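Local coordinates for protein beta-glucosidase (Chaetomella raphigera, PDB 6JXG) that probably hydrolyses terminal, non-reducing beta-D-glucosyl residues with release of beta-D-glucose, as a secreted family 3 glycoside hydrolase of cellulose breakdown, at residues Leu337-Lys340 / Asn341-Pro345; Leu515-Leu519 / Tyr520-Ser524; Pro569-Glu572 / Phe573-Leu577. One frame throughout, in Å; residues are numbered along the deposited sequence.

All three contacts are local turns in the family 3 C-terminal domain. Contact 1 touches both of the others, while contacts 2 and 3 stay about 6 Å apart at their nearest atoms. Contacts 1 and 2 are partly buried, with K340-K342 exposed in contact 1 and S522 in contact 2; contact 3 is buried. Contact 1 ends the edge strand 335-339, contact 2 ends the helix 511-519, and P345 packs on L519, Y520 and G521. Contact 3 lies against the same edge strand, at L337 and T338. Chemistry differs accordingly: an asparagine amide grips backbone in contact 1, backbone carbonyls and a serine hydroxyl close contact 2, and two aromatic rings and a carboxylate meet round a beta turn in contact 3.

Contact 1 (Leu337-Lys340 / Asn341-Pro345); sequences LTNK and NKALP. With MAN (alpha-D-mannopyranose), chain E.
N339, the last residue of the edge strand 335-339, reaches over the following turn and grips the backbone of L344 with both ends of its amide. CG lies anti to the backbone N (chi1 -172°), which carries the amide toward L344. OD1 accepts from L344 N at 2.9 Å, the donor tilted modestly from the side-chain carbonyl plane, and ND2 gives a nearly straight bond (170°) to L344 O at 3.0 Å. Within the same turn A343 N donates to K340 O at 3.1 Å, arriving well above the carbonyl plane, and A343 CB sits 3.5 Å from N339 OD1. The packed side continues outward: L344 leans on V502 and Y579, and A343 on K499 of strand 498-503. The looser part is the turn itself, where K340, N341 and K342 are exposed and a water donates to N339 O at 2.7 Å and accepts from K342 N at 2.8 Å. The mannose, also held by E430, hydrogen-bonds A343 O through O6, though the place of this crowded oxygen is doubtful. An alanine in place of N339 would probably leave L344 N and L344 O without their mates and free the turn to shift ahead of the cis peptide at P345. Because a single amide serves as both donor and acceptor, the clamp satisfies the N-H and the carbonyl of one residue without a charge and fixes its own rotation.

Contact 2 (Leu515-Leu519 / Tyr520-Ser524); sequences LADIL and YGSVS
S522 and V523 fold back on the last turn of helix 511-519 and share one acceptor, the carbonyl of D517. S522 OG occupies the crowded position between its backbone N and carbonyl carbon (chi1 58°), and this turns the hydroxyl to the helix end. From there it donates to D517 O at 2.8 Å, in the carbonyl plane and on a lone pair, with a C=O...O angle of 110°. V523 N reaches the same D517 O at 3.1 Å, so two donors hold this oxygen. The hydroxyl also lies 3.6 Å from D517 CB, but the carboxylate looks elsewhere: OD1 forms a salt bridge with R327 of helix 323-332, whose R331 also packs against D517, I518 and V523.

The CA-CB bond of I518 is directed away from 520-524, yet CG1, anti to the carbonyl carbon of its own residue (chi1 -78°), lies 4.0 Å from V523 O. Y520 directs its ring toward helix 396-406. A516 O comes to the ring edge near its plane, and L519 CB is 4.4 Å from Y520 CD2. Beyond, the ring packs on L403 and A404 of that helix and on L346. Y520 N keeps the helical bond to A516 O at 3.0 Å, and a water that donates to A516 O accepts from S522 N.

G521 N donates to I518 O from above the carbonyl plane. G521 leaves helical geometry with a positive phi, the hallmark of a helix C-terminus terminated by glycine, here on a helix of the alpha/beta sandwich domain known from family 3 glucosidases.

Contact 3 (Pro569-Glu572 / Phe573-Leu577); sequences PRFE and FGYGL
Y575 touches both F571 and E572, and its side chain meets them in turn from CB outward. CB sits 3.1 Å from E572 O and 3.7 Å from E572 CD. With CG anti to the backbone N (chi1 173°), the ring is sent back across the preceding residues. CD2 lies 3.7 Å from E572 OE2, the carboxylate plane turned 53° from the ring, while CD1 lies 3.9 Å from F571 CB. The backbone here is a type II beta turn from E572 to Y575: Y575 N donates to E572 O at 3.0 Å from above the carbonyl plane, and G574 takes the positive phi of the third position.

Further out, Y575 CE1 comes to 3.4 Å from F571 CD1, the closest approach of the two rings. Their planes lie 19° apart but are slid so far that they barely overlap. CZ is 3.8 Å from F571 CD1, and the tip, OH, hydrogen-bonds L337 O of the edge strand 335-339. E572 bends at chi2, so its carboxylate crosses the Y575 side chain at about a right angle, near CB and CD2, and OE2 is hydrogen-bonded to S700 OG. R570 CG covers one face of the F571 ring. F573, the second residue of the turn, stacks on Y559 and meets W82 of the N-terminal family 3 region.

Contact 1 (Leu337-Lys340 / Asn341-Pro345)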
# COMPACT_ATOMS: atom_id res chain seq x y z
N LEU A 337 16.16 -8.71 10.20
CA LEU A 337 16.25 -7.88 11.41
C LEU A 337 17.43 -8.14 12.33
O LEU A 337 18.00 -7.19 12.89
CB LEU A 337 14.94 -7.91 12.25
CG LEU A 337 13.68 -7.35 11.54
CD1 LEU A 337 12.44 -7.51 12.45
CD2 LEU A 337 13.81 -5.88 11.13
N THR A 338 17.78 -9.40 12.49
CA THR A 338 18.97 -9.78 13.29
C THR A 338 19.59 -10.95 12.59
O THR A 338 18.89 -11.71 11.94
CB THR A 338 18.64 -10.22 14.75
OG1 THR A 338 17.81 -11.36 14.73
CG2 THR A 338 17.87 -9.18 15.49
N ASN A 339 20.90 -11.14 12.75
CA ASN A 339 21.60 -12.28 12.23
C ASN A 339 22.96 -12.39 12.94
O ASN A 339 23.87 -11.68 12.60
CB ASN A 339 21.83 -12.05 10.74
CG ASN A 339 22.38 -13.27 10.04
OD1 ASN A 339 22.33 -14.37 10.55
ND2 ASN A 339 22.94 -13.08 8.85
N LYS A 340 23.04 -13.18 13.97
CA LYS A 340 24.24 -13.30 14.79
C LYS A 340 25.22 -14.30 14.21
O LYS A 340 24.84 -15.45 13.97
CB LYS A 340 23.83 -13.77 16.16
CG LYS A 340 22.93 -12.78 16.88
CD LYS A 340 22.70 -13.24 18.31
CE LYS A 340 21.34 -12.88 18.90
NZ LYS A 340 21.40 -11.67 19.76
N ASN A 341 26.50 -13.86 14.10
CA ASN A 341 27.61 -14.48 13.32
C ASN A 341 27.15 -15.42 12.27
O ASN A 341 27.47 -16.61 12.27
CB ASN A 341 28.65 -15.14 14.18
CG ASN A 341 28.05 -15.61 15.42
OD1 ASN A 341 27.17 -16.47 15.35
ND2 ASN A 341 28.36 -14.95 16.55
N LYS A 342 26.40 -14.84 11.36
CA LYS A 342 26.13 -15.45 10.10
C LYS A 342 25.35 -16.72 10.26
O LYS A 342 25.56 -17.70 9.50
CB LYS A 342 27.43 -15.69 9.35
CG LYS A 342 28.29 -14.44 9.23
CD LYS A 342 29.61 -14.79 8.58
CE LYS A 342 29.69 -14.28 7.17
NZ LYS A 342 30.67 -13.18 7.00
N ALA A 343 24.42 -16.71 11.20
CA ALA A 343 23.41 -17.75 11.28
C ALA A 343 22.80 -18.00 9.89
O ALA A 343 22.68 -19.13 9.42
CB ALA A 343 22.34 -17.37 12.30
N LEU A 344 22.53 -16.93 9.17
CA LEU A 344 22.02 -17.02 7.84
C LEU A 344 23.04 -16.39 6.88
O LEU A 344 23.78 -15.46 7.23
CB LEU A 344 20.67 -16.28 7.74
CG LEU A 344 19.44 -16.91 8.42
CD1 LEU A 344 18.21 -16.01 8.31
CD2 LEU A 344 19.07 -18.27 7.85
N PRO A 345 23.08 -16.89 5.66
CA PRO A 345 22.20 -17.93 5.17
C PRO A 345 22.58 -19.33 5.68
O PRO A 345 23.69 -19.56 6.17
CB PRO A 345 22.45 -17.89 3.64
CG PRO A 345 23.90 -17.45 3.56
CD PRO A 345 24.03 -16.43 4.64
C1 MAN E . 21.69 -25.00 11.96
C2 MAN E . 22.98 -25.21 12.77
C3 MAN E . 23.66 -23.94 13.28
C4 MAN E . 23.69 -22.87 12.19
C5 MAN E . 22.26 -22.68 11.79
C6 MAN E . 22.08 -21.48 10.88
O2 MAN E . 23.84 -25.81 11.87
O3 MAN E . 24.97 -24.32 13.61
O4 MAN E . 24.28 -21.63 12.63
O5 MAN E . 21.77 -23.85 11.17
O6 MAN E . 22.74 -21.70 9.65
O HOH W 1 26.15 -12.07 11.22

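Contact 2 (Leu515-Leu519 / Tyr520-Ser524)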
# COMPACT_ATOMS: atom_id res chain seq x y z
N LEU A 515 11.02 -16.49 0.32
CA LEU A 515 11.69 -16.75 1.60
C LEU A 515 12.91 -17.66 1.46
O LEU A 515 13.97 -17.39 2.05
CB LEU A 515 10.70 -17.39 2.56
CG LEU A 515 11.29 -17.85 3.87
CD1 LEU A 515 11.66 -16.56 4.65
CD2 LEU A 515 10.39 -18.80 4.72
N ALA A 516 12.74 -18.78 0.74
CA ALA A 516 13.89 -19.68 0.52
C ALA A 516 15.01 -19.07 -0.27
O ALA A 516 16.18 -19.37 -0.03
CB ALA A 516 13.45 -20.95 -0.17
N ASP A 517 14.67 -18.18 -1.19
CA ASP A 517 15.69 -17.47 -2.00
C ASP A 517 16.63 -16.73 -1.03
O ASP A 517 17.84 -16.57 -1.31
CB ASP A 517 15.09 -16.40 -2.93
CG ASP A 517 14.35 -16.98 -4.14
OD1 ASP A 517 14.51 -18.18 -4.45
OD2 ASP A 517 13.60 -16.22 -4.81
N ILE A 518 16.08 -16.26 0.08
CA ILE A 518 16.90 -15.57 1.11
C ILE A 518 17.51 -16.55 2.12
O ILE A 518 18.73 -16.47 2.43
CB ILE A 518 16.08 -14.44 1.80
CG1 ILE A 518 16.03 -13.22 0.86
CG2 ILE A 518 16.64 -14.01 3.16
CD1 ILE A 518 14.75 -13.17 0.17
N LEU A 519 16.71 -17.45 2.64
CA LEU A 519 17.20 -18.38 3.66
C LEU A 519 18.39 -19.20 3.21
O LEU A 519 19.30 -19.41 4.01
CB LEU A 519 16.12 -19.34 4.10
CG LEU A 519 14.96 -18.76 4.91
CD1 LEU A 519 13.98 -19.88 5.28
CD2 LEU A 519 15.41 -18.00 6.13
N TYR A 520 18.39 -19.65 1.96
CA TYR A 520 19.50 -20.49 1.47
C TYR A 520 20.58 -19.68 0.76
O TYR A 520 21.51 -20.21 0.19
CB TYR A 520 18.94 -21.64 0.62
CG TYR A 520 18.54 -22.84 1.47
CD1 TYR A 520 19.50 -23.79 1.88
CD2 TYR A 520 17.22 -23.01 1.90
CE1 TYR A 520 19.15 -24.88 2.67
CE2 TYR A 520 16.86 -24.07 2.72
CZ TYR A 520 17.81 -25.02 3.08
OH TYR A 520 17.43 -26.07 3.88
N GLY A 521 20.43 -18.36 0.76
CA GLY A 521 21.47 -17.48 0.32
C GLY A 521 21.62 -17.26 -1.18
O GLY A 521 22.65 -16.73 -1.58
N SER A 522 20.65 -17.64 -2.00
CA SER A 522 20.79 -17.36 -3.43
C SER A 522 20.84 -15.88 -3.63
O SER A 522 21.54 -15.37 -4.53
CB SER A 522 19.67 -18.01 -4.29
OG SER A 522 18.36 -17.58 -3.88
N VAL A 523 20.11 -15.15 -2.78
CA VAL A 523 20.12 -13.70 -2.89
C VAL A 523 20.24 -13.16 -1.48
O VAL A 523 19.77 -13.80 -0.51
CB VAL A 523 18.77 -13.25 -3.50
CG1 VAL A 523 18.61 -11.77 -3.43
CG2 VAL A 523 18.70 -13.77 -4.93
N SER A 524 20.92 -12.04 -1.36
CA SER A 524 21.01 -11.33 -0.10
C SER A 524 19.70 -10.56 0.18
O SER A 524 19.14 -9.95 -0.74
CB SER A 524 22.19 -10.40 -0.18
OG SER A 524 22.29 -9.68 0.99
O HOH W 2 18.39 -19.63 -1.82

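Contact 3 (Pro569-Glu572 / Phe573-Leu577)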
# COMPACT_ATOMS: atom_id res chain seq x y z
N PRO A 569 13.59 3.43 18.95
CA PRO A 569 12.79 2.30 18.56
C PRO A 569 13.64 1.10 18.73
O PRO A 569 14.87 1.25 18.94
CB PRO A 569 12.50 2.60 17.05
CG PRO A 569 13.51 3.61 16.58
CD PRO A 569 14.14 4.20 17.81
N ARG A 570 13.08 -0.09 18.53
CA ARG A 570 13.90 -1.28 18.47
C ARG A 570 14.52 -1.41 17.10
O ARG A 570 15.73 -1.54 16.98
CB ARG A 570 13.11 -2.49 18.86
CG ARG A 570 13.83 -3.80 18.61
CD ARG A 570 15.19 -3.84 19.37
NE ARG A 570 14.97 -3.84 20.80
CZ ARG A 570 15.85 -3.45 21.71
NH1 ARG A 570 17.05 -3.01 21.38
NH2 ARG A 570 15.53 -3.49 22.99
N PHE A 571 13.69 -1.36 16.05
CA PHE A 571 14.18 -1.30 14.68
C PHE A 571 13.46 -0.10 14.03
O PHE A 571 12.22 -0.05 14.04
CB PHE A 571 13.87 -2.58 13.95
CG PHE A 571 14.45 -3.81 14.63
CD1 PHE A 571 15.82 -3.95 14.72
CD2 PHE A 571 13.62 -4.81 15.11
CE1 PHE A 571 16.38 -5.11 15.34
CE2 PHE A 571 14.16 -5.95 15.69
CZ PHE A 571 15.55 -6.07 15.82
N GLU A 572 14.26 0.86 13.55
CA GLU A 572 13.74 2.07 12.99
C GLU A 572 13.17 1.91 11.57
O GLU A 572 13.53 0.97 10.81
CB GLU A 572 14.83 3.15 13.01
CG GLU A 572 15.98 2.88 12.05
CD GLU A 572 17.16 2.05 12.59
OE1 GLU A 572 17.02 1.38 13.63
OE2 GLU A 572 18.19 2.06 11.91
N PHE A 573 12.32 2.85 11.21
CA PHE A 573 11.91 3.02 9.81
C PHE A 573 13.15 3.04 8.92
O PHE A 573 14.09 3.75 9.22
CB PHE A 573 11.10 4.29 9.68
CG PHE A 573 10.67 4.65 8.26
CD1 PHE A 573 9.46 4.18 7.71
CD2 PHE A 573 11.50 5.43 7.46
CE1 PHE A 573 9.07 4.49 6.40
CE2 PHE A 573 11.09 5.78 6.17
CZ PHE A 573 9.88 5.31 5.64
N GLY A 574 13.10 2.25 7.85
CA GLY A 574 14.18 2.20 6.86
C GLY A 574 15.31 1.27 7.20
O GLY A 574 16.27 1.14 6.44
N TYR A 575 15.19 0.59 8.34
CA TYR A 575 16.18 -0.43 8.71
C TYR A 575 16.06 -1.79 8.01
O TYR A 575 14.96 -2.40 7.84
CB TYR A 575 16.13 -0.62 10.24
CG TYR A 575 16.97 -1.74 10.78
CD1 TYR A 575 16.41 -2.97 11.00
CD2 TYR A 575 18.29 -1.52 11.19
CE1 TYR A 575 17.15 -3.98 11.55
CE2 TYR A 575 19.02 -2.54 11.76
CZ TYR A 575 18.43 -3.77 11.93
OH TYR A 575 19.10 -4.83 12.45
N GLY A 576 17.20 -2.35 7.68
CA GLY A 576 17.25 -3.72 7.21
C GLY A 576 18.70 -4.16 7.11
O GLY A 576 19.52 -3.34 6.74
N LEU A 577 18.98 -5.40 7.49
CA LEU A 577 20.28 -5.97 7.33
C LEU A 577 20.46 -6.61 5.95
O LEU A 577 19.50 -6.74 5.19
CB LEU A 577 20.58 -7.02 8.42
CG LEU A 577 20.58 -6.47 9.81
CD1 LEU A 577 20.89 -7.67 10.72
CD2 LEU A 577 21.57 -5.35 10.17